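Local coordinates for protein extracellular ligand-binding receptor (PDB 4ZPJ) that probably binds a small extracellular ligand and delivers it to an ABC transporter, as substrate-binding proteins of the leucine-binding family do, at residues A[76-81]-A[346-351]; A[167-172]-A[364-369]; A[184-189]-A[193-198]; A[242-247]-A[277-282]. All blocks are in the same frame, centred on the assembly; numbering follows the deposited sequence.

Contact 1 of 4, residues A[76-81]-A[346-351]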
loop_
_atom_site.group_PDB
_atom_site.type_symbol
_atom_site.label_atom_id
_atom_site.label_comp_id
_atom_site.label_asym_id
_atom_site.label_seq_id
_atom_site.Cartn_x
_atom_site.Cartn_y
_atom_site.Cartn_z
ATOM N N ARG A 76 9.718 -6.745 7.704
ATOM C CA ARG A 76 10.930 -6.933 6.881
ATOM C C ARG A 76 11.434 -5.668 6.211
ATOM O O ARG A 76 12.635 -5.408 6.190
ATOM C CB ARG A 76 10.682 -7.954 5.787
ATOM C CG ARG A 76 10.471 -9.369 6.307
ATOM C CD ARG A 76 10.329 -10.364 5.161
ATOM N NE ARG A 76 9.230 -10.086 4.251
ATOM C CZ ARG A 76 8.070 -10.769 4.205
ATOM N NH1 ARG A 76 7.798 -11.793 5.045
ATOM N NH2 ARG A 76 7.149 -10.425 3.311
ATOM N N GLY A 77 10.549 -4.880 5.620
ATOM C CA GLY A 77 11.001 -3.625 4.957
ATOM C C GLY A 77 11.612 -2.640 5.958
ATOM O O GLY A 77 12.647 -2.026 5.733
ATOM N N LEU A 78 10.924 -2.495 7.064
ATOM C CA LEU A 78 11.284 -1.566 8.114
ATOM C C LEU A 78 12.646 -1.879 8.713
ATOM O O LEU A 78 13.459 -0.962 8.849
ATOM C CB LEU A 78 10.170 -1.643 9.128
ATOM C CG LEU A 78 9.889 -0.752 10.298
ATOM C CD1 LEU A 78 11.039 -0.848 11.270
ATOM C CD2 LEU A 78 9.533 0.670 9.889
ATOM N N THR A 79 12.928 -3.150 9.041
ATOM C CA THR A 79 14.195 -3.482 9.651
ATOM C C THR A 79 15.341 -3.417 8.668
ATOM O O THR A 79 16.418 -3.015 9.033
ATOM C CB THR A 79 14.202 -4.859 10.356
ATOM O OG1 THR A 79 13.670 -5.863 9.486
ATOM C CG2 THR A 79 13.342 -4.780 11.551
ATOM N N LEU A 80 15.107 -3.834 7.440
ATOM C CA LEU A 80 16.081 -3.638 6.398
ATOM C C LEU A 80 16.529 -2.168 6.284
ATOM O O LEU A 80 17.719 -1.926 6.193
ATOM C CB LEU A 80 15.515 -4.123 5.065
ATOM C CG LEU A 80 16.525 -3.967 3.956
ATOM C CD1 LEU A 80 17.702 -4.879 4.231
ATOM C CD2 LEU A 80 15.941 -4.290 2.602
ATOM N N ALA A 81 15.598 -1.208 6.350
ATOM C CA ALA A 81 15.961 0.237 6.259
ATOM C C ALA A 81 16.677 0.698 7.454
ATOM O O ALA A 81 17.635 1.430 7.322
ATOM C CB ALA A 81 14.764 1.119 6.102
ATOM N N ARG A 346 12.993 4.327 6.265
ATOM C CA ARG A 346 13.833 5.366 5.669
ATOM C C ARG A 346 13.391 6.736 6.151
ATOM O O ARG A 346 14.193 7.583 6.481
ATOM C CB ARG A 346 13.742 5.390 4.136
ATOM C CG ARG A 346 14.763 4.624 3.363
ATOM C CD ARG A 346 16.228 4.996 3.632
ATOM N NE ARG A 346 16.667 6.278 3.106
ATOM C CZ ARG A 346 16.902 6.521 1.822
ATOM N NH1 ARG A 346 16.717 5.595 0.894
ATOM N NH2 ARG A 346 17.319 7.711 1.466
ATOM N N VAL A 347 12.091 6.949 6.182
ATOM C CA VAL A 347 11.548 8.166 6.753
ATOM C C VAL A 347 12.092 8.348 8.182
ATOM O O VAL A 347 12.546 9.434 8.547
ATOM C CB VAL A 347 10.019 8.086 6.809
ATOM C CG1 VAL A 347 9.463 9.116 7.758
ATOM C CG2 VAL A 347 9.419 8.233 5.410
ATOM N N ILE A 348 12.068 7.277 8.981
ATOM C CA ILE A 348 12.407 7.395 10.380
ATOM C C ILE A 348 13.852 7.711 10.428
ATOM O O ILE A 348 14.262 8.618 11.125
ATOM C CB ILE A 348 12.131 6.089 11.126
ATOM C CG1 ILE A 348 10.632 5.967 11.345
ATOM C CG2 ILE A 348 12.846 6.081 12.441
ATOM C CD1 ILE A 348 10.191 4.603 11.730
ATOM N N ALA A 349 14.626 6.998 9.617
ATOM C CA ALA A 349 16.078 7.178 9.563
ATOM C C ALA A 349 16.480 8.575 9.111
ATOM O O ALA A 349 17.410 9.138 9.657
ATOM C CB ALA A 349 16.720 6.122 8.671
ATOM N N GLU A 350 15.776 9.131 8.135
ATOM C CA GLU A 350 16.085 10.461 7.648
ATOM C C GLU A 350 15.697 11.489 8.691
ATOM O O GLU A 350 16.420 12.468 8.900
ATOM C CB GLU A 350 15.336 10.755 6.350
ATOM C CG GLU A 350 15.729 9.814 5.244
ATOM C CD GLU A 350 16.920 10.290 4.411
ATOM O OE1 GLU A 350 17.060 11.502 4.169
ATOM O OE2 GLU A 350 17.706 9.442 3.964
ATOM N N ALA A 351 14.559 11.273 9.364
ATOM C CA ALA A 351 14.139 12.261 10.356
ATOM C C ALA A 351 15.103 12.242 11.542
ATOM O O ALA A 351 15.533 13.295 12.016
ATOM C CB ALA A 351 12.722 12.040 10.821
#
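Helices 68-84 and 336-354 come closest at Ala-81 and Arg-346, whose CA atoms lie 5.6 Å apart. Both belong to the periplasmic-binding lobe built on the six-stranded sheet. Ala-81 CB comes to 3.7 Å from Arg-346 N. This methyl group is small enough to let helix 68-84 come close to the backbone of helix 336-354. It also touches the start of the arginine side chain, Ala-81 CB to Arg-346 CG 4.4 Å. A second, looser contact joins two branched side chains. Leu-78 turns CG away from its own backbone N (chi1 -169°), and one terminal methyl of its fork reaches across. Leu-78 CD2 meets the end methyl Ile-348 CD1 at 4.4 Å. No hydrogen bond crosses; the helices meet by van der Waals contact alone.

Polar order lies along one helix instead. Arg-346 NH2 forms a salt bridge with Glu-350 OE2 one turn later, at 3.1 Å and with an N-H...O angle of 164°. The oxygen sits in the guanidinium plane, but it is approached from above the carboxylate plane. Phe-374 adds a cation-pi partner for Arg-346. A bound zinc, probably that of Glu-317 and Glu-320, lies about 5 Å from the Arg-346 side chain at nearest atoms.

Helix 316-328 packs against helix 68-84 through Leu-80. On helix 336-354, Val-347 packs against Leu-369 of helix 362-371 and against Phe-381 and Phe-383 of strand 379-383.

Contact 2 of 4, residues A[167-172]-A[364-369]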
loop_
_atom_site.group_PDB
_atom_site.type_symbol
_atom_site.label_atom_id
_atom_site.label_comp_id
_atom_site.label_asym_id
_atom_site.label_seq_id
_atom_site.Cartn_x
_atom_site.Cartn_y
_atom_site.Cartn_z
ATOM N N TYR A 167 0.413 14.651 14.405
ATOM C CA TYR A 167 1.116 13.477 14.886
ATOM C C TYR A 167 1.021 12.263 13.941
ATOM O O TYR A 167 1.821 11.359 14.071
ATOM C CB TYR A 167 0.654 13.119 16.316
ATOM C CG TYR A 167 0.972 14.217 17.277
ATOM C CD1 TYR A 167 2.255 14.382 17.758
ATOM C CD2 TYR A 167 -0.002 15.090 17.719
ATOM C CE1 TYR A 167 2.565 15.429 18.622
ATOM C CE2 TYR A 167 0.298 16.128 18.590
ATOM C CZ TYR A 167 1.584 16.298 19.018
ATOM O OH TYR A 167 1.901 17.323 19.890
ATOM N N LEU A 168 0.106 12.264 12.958
ATOM C CA LEU A 168 -0.097 11.115 12.059
ATOM C C LEU A 168 0.464 11.333 10.656
ATOM O O LEU A 168 0.144 12.309 10.012
ATOM C CB LEU A 168 -1.584 10.787 11.918
ATOM C CG LEU A 168 -2.311 10.631 13.262
ATOM C CD1 LEU A 168 -3.814 10.424 13.065
ATOM C CD2 LEU A 168 -1.705 9.507 14.063
ATOM N N PHE A 169 1.308 10.414 10.237
ATOM C CA PHE A 169 1.877 10.382 8.917
ATOM C C PHE A 169 1.543 9.058 8.302
ATOM O O PHE A 169 1.488 8.042 9.010
ATOM C CB PHE A 169 3.415 10.507 8.990
ATOM C CG PHE A 169 3.909 11.798 9.578
ATOM C CD1 PHE A 169 3.935 11.985 10.964
ATOM C CD2 PHE A 169 4.377 12.782 8.779
ATOM C CE1 PHE A 169 4.376 13.191 11.517
ATOM C CE2 PHE A 169 4.876 13.994 9.315
ATOM C CZ PHE A 169 4.871 14.189 10.685
ATOM N N ARG A 170 1.382 9.030 6.995
ATOM C CA ARG A 170 1.160 7.774 6.310
ATOM C C ARG A 170 2.092 7.617 5.152
ATOM O O ARG A 170 2.202 8.524 4.326
ATOM C CB ARG A 170 -0.308 7.684 5.864
ATOM C CG ARG A 170 -0.617 6.415 5.120
ATOM C CD ARG A 170 -2.016 5.915 5.444
ATOM N NE ARG A 170 -2.996 6.762 4.851
ATOM C CZ ARG A 170 -4.303 6.684 5.039
ATOM N NH1 ARG A 170 -4.854 5.752 5.835
ATOM N NH2 ARG A 170 -5.093 7.531 4.391
ATOM N N VAL A 171 2.790 6.475 5.075
ATOM C CA VAL A 171 3.809 6.298 4.021
ATOM C C VAL A 171 3.376 5.250 2.993
ATOM O O VAL A 171 4.109 4.973 2.030
ATOM C CB VAL A 171 5.179 5.886 4.570
ATOM C CG1 VAL A 171 5.756 6.947 5.483
ATOM C CG2 VAL A 171 5.095 4.563 5.298
ATOM N N SER A 172 2.222 4.623 3.207
ATOM C CA SER A 172 1.735 3.623 2.245
ATOM C C SER A 172 0.816 4.249 1.145
ATOM O O SER A 172 1.234 4.552 0.002
ATOM C CB SER A 172 1.036 2.518 3.026
ATOM O OG SER A 172 0.017 3.054 3.847
ATOM N N ALA A 364 10.865 19.323 16.995
ATOM C CA ALA A 364 11.883 19.106 15.980
ATOM C C ALA A 364 11.655 17.766 15.248
ATOM O O ALA A 364 11.857 17.685 14.075
ATOM C CB ALA A 364 13.273 19.125 16.612
ATOM N N LEU A 365 11.220 16.720 15.944
ATOM C CA LEU A 365 10.954 15.455 15.283
ATOM C C LEU A 365 9.850 15.594 14.216
ATOM O O LEU A 365 9.978 15.121 13.051
ATOM C CB LEU A 365 10.565 14.427 16.316
ATOM C CG LEU A 365 10.208 13.037 15.809
ATOM C CD1 LEU A 365 11.303 12.512 14.897
ATOM C CD2 LEU A 365 9.915 12.101 17.010
ATOM N N LEU A 366 8.773 16.243 14.602
ATOM C CA LEU A 366 7.665 16.443 13.679
ATOM C C LEU A 366 7.997 17.307 12.503
ATOM O O LEU A 366 7.532 16.990 11.384
ATOM C CB LEU A 366 6.482 17.089 14.355
ATOM C CG LEU A 366 5.794 16.309 15.467
ATOM C CD1 LEU A 366 4.630 17.169 15.950
ATOM C CD2 LEU A 366 5.267 14.996 14.981
ATOM N N GLU A 367 8.742 18.396 12.746
ATOM C CA GLU A 367 9.160 19.262 11.686
ATOM C C GLU A 367 10.121 18.481 10.801
ATOM O O GLU A 367 10.058 18.621 9.577
ATOM C CB GLU A 367 9.782 20.607 12.173
ATOM C CG GLU A 367 8.942 21.408 13.204
ATOM C CD GLU A 367 8.993 22.952 13.092
ATOM O OE1 GLU A 367 8.389 23.486 12.127
ATOM O OE2 GLU A 367 9.563 23.654 13.995
ATOM N N ALA A 368 10.976 17.617 11.376
ATOM C CA ALA A 368 11.896 16.825 10.517
ATOM C C ALA A 368 11.110 15.771 9.656
ATOM O O ALA A 368 11.336 15.637 8.436
ATOM C CB ALA A 368 13.047 16.189 11.305
ATOM N N LEU A 369 10.163 15.082 10.260
ATOM C CA LEU A 369 9.311 14.142 9.488
ATOM C C LEU A 369 8.583 14.854 8.359
ATOM O O LEU A 369 8.598 14.353 7.231
ATOM C CB LEU A 369 8.301 13.455 10.356
ATOM C CG LEU A 369 8.932 12.477 11.303
ATOM C CD1 LEU A 369 8.020 12.284 12.505
ATOM C CD2 LEU A 369 9.212 11.136 10.622
#
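Phe-169 presents one ring face to Leu-369 and part of its edge to Leu-366. This contact lies in the alpha/beta lobe of a periplasmic-binding fold that holds the six-stranded sheet. Strand 168-170 is an outermost strand of that sheet, and helix 362-371 packs beside it.

Leu-369 CB stands over the ring face, 3.9 Å from the centroid of Phe-169 and 30° off the ring normal. This is a CH-pi contact. The closest approach is off centre, with Phe-169 CZ at 3.5 Å from Leu-369 CB. Leu-366 meets the same ring from another direction. Its carbonyl O lies at the ring edge, near the plane, 3.9 Å from Phe-169 CZ. The phenyl group is thus bounded by backbone as well as side chain. With an alanine in place of Phe-169, a gap is likely to open beside Leu-369 CB, and Leu-366 CD2 to lose the ring rim it touches.

Tyr-167 points its CB away from the helix, yet its CG lies beside the backbone N (chi1 -62°), and this turn brings the ring back to Leu-366. Backbone hydrogen bonds tie Phe-169 to Thr-147 and Val-149 of strand 147-149, and its ring also meets that of Phe-383.

The fork of Leu-366 serves both rings: CD1 lies 3.8 Å from Tyr-167 CE1, and CD2 lies 4.0 Å from Phe-169 CE1.

Contact 3 of 4, residues A[184-189]-A[193-198]. With ZN (zinc ion), chain E.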
loop_
_atom_site.group_PDB
_atom_site.type_symbol
_atom_site.label_atom_id
_atom_site.label_comp_id
_atom_site.label_asym_id
_atom_site.label_seq_id
_atom_site.Cartn_x
_atom_site.Cartn_y
_atom_site.Cartn_z
ATOM N N ASP A 184 -6.822 7.148 -15.375
ATOM C CA ASP A 184 -6.279 8.079 -16.395
ATOM C C ASP A 184 -5.697 7.332 -17.559
ATOM O O ASP A 184 -5.951 7.676 -18.687
ATOM C CB ASP A 184 -5.207 9.008 -15.793
ATOM C CG ASP A 184 -5.804 9.907 -14.735
ATOM O OD1 ASP A 184 -6.555 10.846 -15.078
ATOM O OD2 ASP A 184 -5.627 9.634 -13.551
ATOM N N TYR A 185 -4.901 6.313 -17.279
ATOM C CA TYR A 185 -4.315 5.519 -18.336
ATOM C C TYR A 185 -5.388 4.882 -19.212
ATOM O O TYR A 185 -5.254 4.856 -20.424
ATOM C CB TYR A 185 -3.455 4.416 -17.739
ATOM C CG TYR A 185 -2.593 3.714 -18.746
ATOM C CD1 TYR A 185 -1.409 4.300 -19.200
ATOM C CD2 TYR A 185 -2.967 2.486 -19.261
ATOM C CE1 TYR A 185 -0.607 3.657 -20.124
ATOM C CE2 TYR A 185 -2.186 1.841 -20.199
ATOM C CZ TYR A 185 -1.012 2.448 -20.643
ATOM O OH TYR A 185 -0.206 1.829 -21.564
ATOM N N ALA A 186 -6.444 4.372 -18.586
ATOM C CA ALA A 186 -7.554 3.719 -19.312
ATOM C C ALA A 186 -8.234 4.681 -20.289
ATOM O O ALA A 186 -8.575 4.302 -21.429
ATOM C CB ALA A 186 -8.588 3.200 -18.325
ATOM N N TYR A 187 -8.476 5.909 -19.817
ATOM C CA TYR A 187 -9.116 6.942 -20.613
ATOM C C TYR A 187 -8.153 7.500 -21.660
ATOM O O TYR A 187 -8.466 7.503 -22.860
ATOM C CB TYR A 187 -9.604 8.107 -19.749
ATOM C CG TYR A 187 -10.507 9.052 -20.532
ATOM C CD1 TYR A 187 -9.993 10.128 -21.263
ATOM C CD2 TYR A 187 -11.873 8.878 -20.537
ATOM C CE1 TYR A 187 -10.849 10.978 -21.975
ATOM C CE2 TYR A 187 -12.713 9.709 -21.238
ATOM C CZ TYR A 187 -12.195 10.745 -21.958
ATOM O OH TYR A 187 -13.070 11.556 -22.619
ATOM N N GLU A 188 -7.022 8.031 -21.188
ATOM C CA GLU A 188 -6.103 8.801 -22.047
ATOM C C GLU A 188 -5.365 7.934 -23.069
ATOM O O GLU A 188 -5.248 8.318 -24.198
ATOM C CB GLU A 188 -5.027 9.532 -21.231
ATOM C CG GLU A 188 -5.509 10.399 -20.084
ATOM C CD GLU A 188 -6.320 11.599 -20.531
ATOM O OE1 GLU A 188 -6.758 12.373 -19.641
ATOM O OE2 GLU A 188 -6.494 11.792 -21.751
ATOM N N THR A 189 -4.795 6.819 -22.635
ATOM C CA THR A 189 -3.983 5.952 -23.509
ATOM C C THR A 189 -4.842 4.806 -24.082
ATOM O O THR A 189 -4.898 4.621 -25.281
ATOM C CB THR A 189 -2.777 5.418 -22.725
ATOM O OG1 THR A 189 -2.115 6.527 -22.127
ATOM C CG2 THR A 189 -1.767 4.634 -23.612
ATOM N N ARG A 193 -14.031 4.417 -22.489
ATOM C CA ARG A 193 -14.957 5.495 -22.193
ATOM C C ARG A 193 -15.982 5.119 -21.163
ATOM O O ARG A 193 -16.501 5.999 -20.463
ATOM C CB ARG A 193 -15.667 5.991 -23.472
ATOM C CG ARG A 193 -14.712 6.630 -24.470
ATOM C CD ARG A 193 -14.092 7.891 -23.868
ATOM N NE ARG A 193 -13.087 8.528 -24.718
ATOM C CZ ARG A 193 -11.754 8.394 -24.625
ATOM N NH1 ARG A 193 -11.158 7.606 -23.709
ATOM N NH2 ARG A 193 -10.993 9.081 -25.473
ATOM N N ARG A 194 -16.299 3.834 -21.084
ATOM C CA ARG A 194 -17.362 3.343 -20.224
ATOM C C ARG A 194 -16.811 2.146 -19.480
ATOM O O ARG A 194 -16.312 1.213 -20.111
ATOM C CB ARG A 194 -18.523 2.932 -21.131
ATOM C CG ARG A 194 -19.498 4.056 -21.497
ATOM C CD ARG A 194 -20.014 4.063 -22.958
ATOM N NE ARG A 194 -20.532 2.802 -23.544
ATOM C CZ ARG A 194 -19.881 1.988 -24.411
ATOM N NH1 ARG A 194 -20.492 0.889 -24.848
ATOM N NH2 ARG A 194 -18.622 2.223 -24.842
HETATM N N MSE A 195 -16.856 2.129 -18.159
HETATM C CA MSE A 195 -16.275 0.985 -17.430
HETATM C C MSE A 195 -17.197 0.432 -16.390
HETATM O O MSE A 195 -18.088 1.140 -15.934
HETATM C CB MSE A 195 -14.934 1.350 -16.799
HETATM C CG MSE A 195 -13.868 1.538 -17.878
HETATM SE SE MSE A 195 -12.050 1.726 -17.207
HETATM C CE MSE A 195 -11.960 0.099 -16.063
ATOM N N VAL A 196 -16.990 -0.855 -16.076
ATOM C CA VAL A 196 -17.593 -1.571 -14.959
ATOM C C VAL A 196 -16.574 -1.718 -13.851
ATOM O O VAL A 196 -15.374 -1.977 -14.106
ATOM C CB VAL A 196 -18.032 -2.989 -15.352
ATOM C CG1 VAL A 196 -18.580 -3.773 -14.167
ATOM C CG2 VAL A 196 -19.113 -2.914 -16.404
ATOM N N LEU A 197 -17.049 -1.586 -12.618
ATOM C CA LEU A 197 -16.199 -1.724 -11.446
ATOM C C LEU A 197 -16.600 -2.938 -10.632
ATOM O O LEU A 197 -17.778 -3.222 -10.470
ATOM C CB LEU A 197 -16.336 -0.496 -10.553
ATOM C CG LEU A 197 -16.072 0.887 -11.114
ATOM C CD1 LEU A 197 -16.105 1.916 -9.986
ATOM C CD2 LEU A 197 -14.715 0.872 -11.789
ATOM N N HIS A 198 -15.613 -3.609 -10.071
ATOM C CA HIS A 198 -15.861 -4.727 -9.246
ATOM C C HIS A 198 -14.923 -4.775 -8.080
ATOM O O HIS A 198 -13.737 -4.512 -8.248
ATOM C CB HIS A 198 -15.705 -5.999 -10.082
ATOM C CG HIS A 198 -15.579 -7.230 -9.266
ATOM N ND1 HIS A 198 -16.640 -7.753 -8.568
ATOM C CD2 HIS A 198 -14.520 -8.032 -9.013
ATOM C CE1 HIS A 198 -16.255 -8.854 -7.959
ATOM N NE2 HIS A 198 -14.970 -9.037 -8.198
HETATM ZN ZN ZN E . -7.953 14.012 -20.105
HETATM O O HOH W 1 -8.012 8.539 -25.230
#
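Arg-193 and Tyr-187 are joined by a stack and a hydrogen bond at once. The guanidinium lies flat on the ring, with planes 15° apart and Arg-193 CZ 3.7 Å from the Tyr-187 centroid. This is a cation-pi contact over the face, with NH1 above the ring centre. The ring is placed by CG lying anti to the Tyr-187 backbone N (chi1 -169°), and the arginine chain bends at chi2 to reach it.

The hydrogen bond uses the guanidinium edge. Arg-193 NH1 donates to Tyr-187 O at 2.8 Å. Water 1 donates to Tyr-187 O and to Glu-188 O, and accepts from Arg-193 NH2. Replacing Tyr-187 by a leucine would probably leave the guanidinium face without its aromatic partner, held at its edge and freer to tilt.

Apolar packing is slight: Ala-186 CB meets SE of Met-195, a selenomethionine, at 3.9 Å. Apart from this pair, Glu-188 OE1 binds a zinc ion at 2.1 Å.

The contact closes the turn from helix 180-188 into strand 194-200. That strand lies inside the four-stranded parallel sheet of the second lobe of the periplasmic-binding fold, between strands 222-229 and 252-256. Met-195 also packs on Phe-212 of helix 203-218.

Contact 4 of 4, residues A[242-247]-A[277-282]. With ZN (zinc ion), chain J.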
loop_
_atom_site.group_PDB
_atom_site.type_symbol
_atom_site.label_atom_id
_atom_site.label_comp_id
_atom_site.label_asym_id
_atom_site.label_seq_id
_atom_site.Cartn_x
_atom_site.Cartn_y
_atom_site.Cartn_z
ATOM N N ARG A 242 -22.530 -11.277 -14.042
ATOM C CA ARG A 242 -23.055 -9.917 -13.906
ATOM C C ARG A 242 -22.135 -8.906 -14.545
ATOM O O ARG A 242 -22.595 -7.947 -15.199
ATOM C CB ARG A 242 -23.312 -9.546 -12.449
ATOM C CG ARG A 242 -24.203 -10.565 -11.734
ATOM C CD ARG A 242 -24.818 -10.073 -10.427
ATOM N NE ARG A 242 -25.138 -11.203 -9.539
ATOM C CZ ARG A 242 -25.642 -11.107 -8.303
ATOM N NH1 ARG A 242 -25.889 -12.222 -7.605
ATOM N NH2 ARG A 242 -25.912 -9.919 -7.760
ATOM N N ILE A 243 -20.827 -9.106 -14.382
ATOM C CA ILE A 243 -19.881 -8.216 -15.008
ATOM C C ILE A 243 -20.056 -8.310 -16.505
ATOM O O ILE A 243 -20.116 -7.281 -17.155
ATOM C CB ILE A 243 -18.421 -8.525 -14.621
ATOM C CG1 ILE A 243 -18.194 -8.185 -13.141
ATOM C CG2 ILE A 243 -17.455 -7.787 -15.542
ATOM C CD1 ILE A 243 -16.964 -8.823 -12.523
ATOM N N GLU A 244 -20.148 -9.515 -17.051
ATOM C CA GLU A 244 -20.297 -9.675 -18.489
ATOM C C GLU A 244 -21.433 -8.826 -18.997
ATOM O O GLU A 244 -21.340 -8.205 -20.048
ATOM C CB GLU A 244 -20.615 -11.131 -18.906
ATOM C CG GLU A 244 -20.239 -11.371 -20.381
ATOM C CD GLU A 244 -20.937 -12.520 -21.054
ATOM O OE1 GLU A 244 -21.635 -13.297 -20.362
ATOM O OE2 GLU A 244 -20.755 -12.668 -22.289
ATOM N N GLN A 245 -22.534 -8.854 -18.277
ATOM C CA GLN A 245 -23.759 -8.223 -18.756
ATOM C C GLN A 245 -23.662 -6.724 -18.714
ATOM O O GLN A 245 -24.073 -6.051 -19.631
ATOM C CB GLN A 245 -24.915 -8.605 -17.871
ATOM C CG GLN A 245 -25.964 -9.495 -18.512
ATOM C CD GLN A 245 -27.150 -9.581 -17.584
ATOM O OE1 GLN A 245 -27.115 -8.974 -16.501
ATOM N NE2 GLN A 245 -28.195 -10.331 -17.970
ATOM N N ALA A 246 -23.155 -6.193 -17.611
ATOM C CA ALA A 246 -22.917 -4.778 -17.524
ATOM C C ALA A 246 -21.973 -4.348 -18.654
ATOM O O ALA A 246 -22.187 -3.305 -19.301
ATOM C CB ALA A 246 -22.354 -4.419 -16.178
ATOM N N ALA A 247 -20.988 -5.183 -18.956
ATOM C CA ALA A 247 -20.016 -4.835 -19.977
ATOM C C ALA A 247 -20.518 -4.923 -21.384
ATOM O O ALA A 247 -19.763 -4.636 -22.293
ATOM C CB ALA A 247 -18.762 -5.666 -19.835
ATOM N N ASP A 277 -10.495 -13.258 -22.717
ATOM C CA ASP A 277 -10.432 -13.227 -24.163
ATOM C C ASP A 277 -11.269 -12.095 -24.761
ATOM O O ASP A 277 -11.024 -11.720 -25.901
ATOM C CB ASP A 277 -10.861 -14.582 -24.800
ATOM C CG ASP A 277 -9.763 -15.684 -24.707
ATOM O OD1 ASP A 277 -8.782 -15.528 -23.937
ATOM O OD2 ASP A 277 -9.886 -16.730 -25.407
ATOM N N SER A 278 -12.252 -11.566 -24.022
ATOM C CA SER A 278 -13.232 -10.652 -24.628
ATOM C C SER A 278 -13.420 -9.296 -23.964
ATOM O O SER A 278 -13.834 -8.376 -24.632
ATOM C CB SER A 278 -14.612 -11.336 -24.783
ATOM O OG SER A 278 -15.003 -11.981 -23.592
ATOM N N ILE A 279 -13.143 -9.175 -22.672
ATOM C CA ILE A 279 -13.369 -7.937 -21.936
ATOM C C ILE A 279 -12.092 -7.477 -21.216
ATOM O O ILE A 279 -11.633 -8.128 -20.277
ATOM C CB ILE A 279 -14.501 -8.137 -20.928
ATOM C CG1 ILE A 279 -15.809 -8.396 -21.658
ATOM C CG2 ILE A 279 -14.697 -6.921 -20.067
ATOM C CD1 ILE A 279 -16.831 -9.077 -20.766
ATOM N N PRO A 280 -11.515 -6.353 -21.659
ATOM C CA PRO A 280 -10.287 -5.884 -21.000
ATOM C C PRO A 280 -10.474 -5.670 -19.529
ATOM O O PRO A 280 -11.494 -5.164 -19.093
ATOM C CB PRO A 280 -9.977 -4.544 -21.707
ATOM C CG PRO A 280 -10.644 -4.693 -23.071
ATOM C CD PRO A 280 -11.894 -5.505 -22.809
ATOM N N LEU A 281 -9.460 -6.029 -18.773
ATOM C CA LEU A 281 -9.536 -5.969 -17.330
ATOM C C LEU A 281 -8.326 -5.219 -16.813
ATOM O O LEU A 281 -7.202 -5.494 -17.253
ATOM C CB LEU A 281 -9.539 -7.380 -16.782
ATOM C CG LEU A 281 -9.301 -7.531 -15.294
ATOM C CD1 LEU A 281 -10.432 -6.916 -14.511
ATOM C CD2 LEU A 281 -9.175 -9.001 -14.977
ATOM N N ILE A 282 -8.558 -4.290 -15.871
ATOM C CA ILE A 282 -7.497 -3.613 -15.181
ATOM C C ILE A 282 -7.619 -4.083 -13.750
ATOM O O ILE A 282 -8.581 -3.734 -13.037
ATOM C CB ILE A 282 -7.633 -2.093 -15.262
ATOM C CG1 ILE A 282 -7.446 -1.642 -16.705
ATOM C CG2 ILE A 282 -6.663 -1.431 -14.305
ATOM C CD1 ILE A 282 -7.667 -0.181 -16.943
HETATM ZN ZN ZN J . -21.238 -15.063 -21.122
HETATM O O HOH W 2 -18.861 -15.784 -21.612
#
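Glu-244 OE1 binds a zinc ion at 2.0 Å, while CG of the same side chain touches Ile-279 across the contact. The carboxylate grips the metal unevenly. Glu-244 OE2 stands at 2.7 Å from the zinc, a much longer approach than that of OE1. Water 2 is a further ligand, at 2.5 Å from the zinc. The glutamate reaches the metal as an extended chain, with CG anti to its backbone N (chi1 -158°).

The contact itself is apolar and small. Ile-279 CD1 is the atom that does the touching. It lies 4.0 Å from Ala-247 CB and 4.1 Å from Glu-244 CG. One methyl group thus packs against Glu-244 in the last turns of helix 237-246 and Ala-247 just past it. Glu-244 and Ile-279 cross at about a right angle, so they meet at a point and not along their length. With CG1 beside its backbone N (chi1 -65°), Ile-279 sends CD1 to these two residues. No hydrogen bond links the two segments.

The helix end and the loop before strand 281-283 both lie next to strand 252-256, in the parallel sheet of the second periplasmic-binding lobe. Ile-279 also packs on Val-253 of that strand, and Pro-280 and Ile-282 bond to Val-253 through their backbones.

The chemistry divides along Glu-244. Its methylene carbon takes part in the apolar contact with Ile-279, and its charged end serves the zinc at the surface. The metal probably offsets much of the carboxylate charge, while the join between helix and loop rests on the isoleucine methyl.

How the contacts relate
Contact 1 is buried, contacts 2 and 3 are partly buried, and contact 4 lies at the surface. Contacts 1 and 2 belong to one lobe and meet directly: Val-347 CG2 packs on Val-171 CG1 at 3.9 Å, and helices 336-354 and 362-371 are consecutive. Contacts 3 and 4 share the four-stranded sheet of the other lobe, with centres about 12 Å apart. There, Val-196 CG2 touches Ala-246 CB at 3.6 Å. Between the two pairs, centres are about 34 to 42 Å apart. Contacts 1 and 2 join their segments by van der Waals and aromatic packing. Contact 3 adds cation-pi and hydrogen bonding, and both contacts 3 and 4 carry a zinc-binding glutamate.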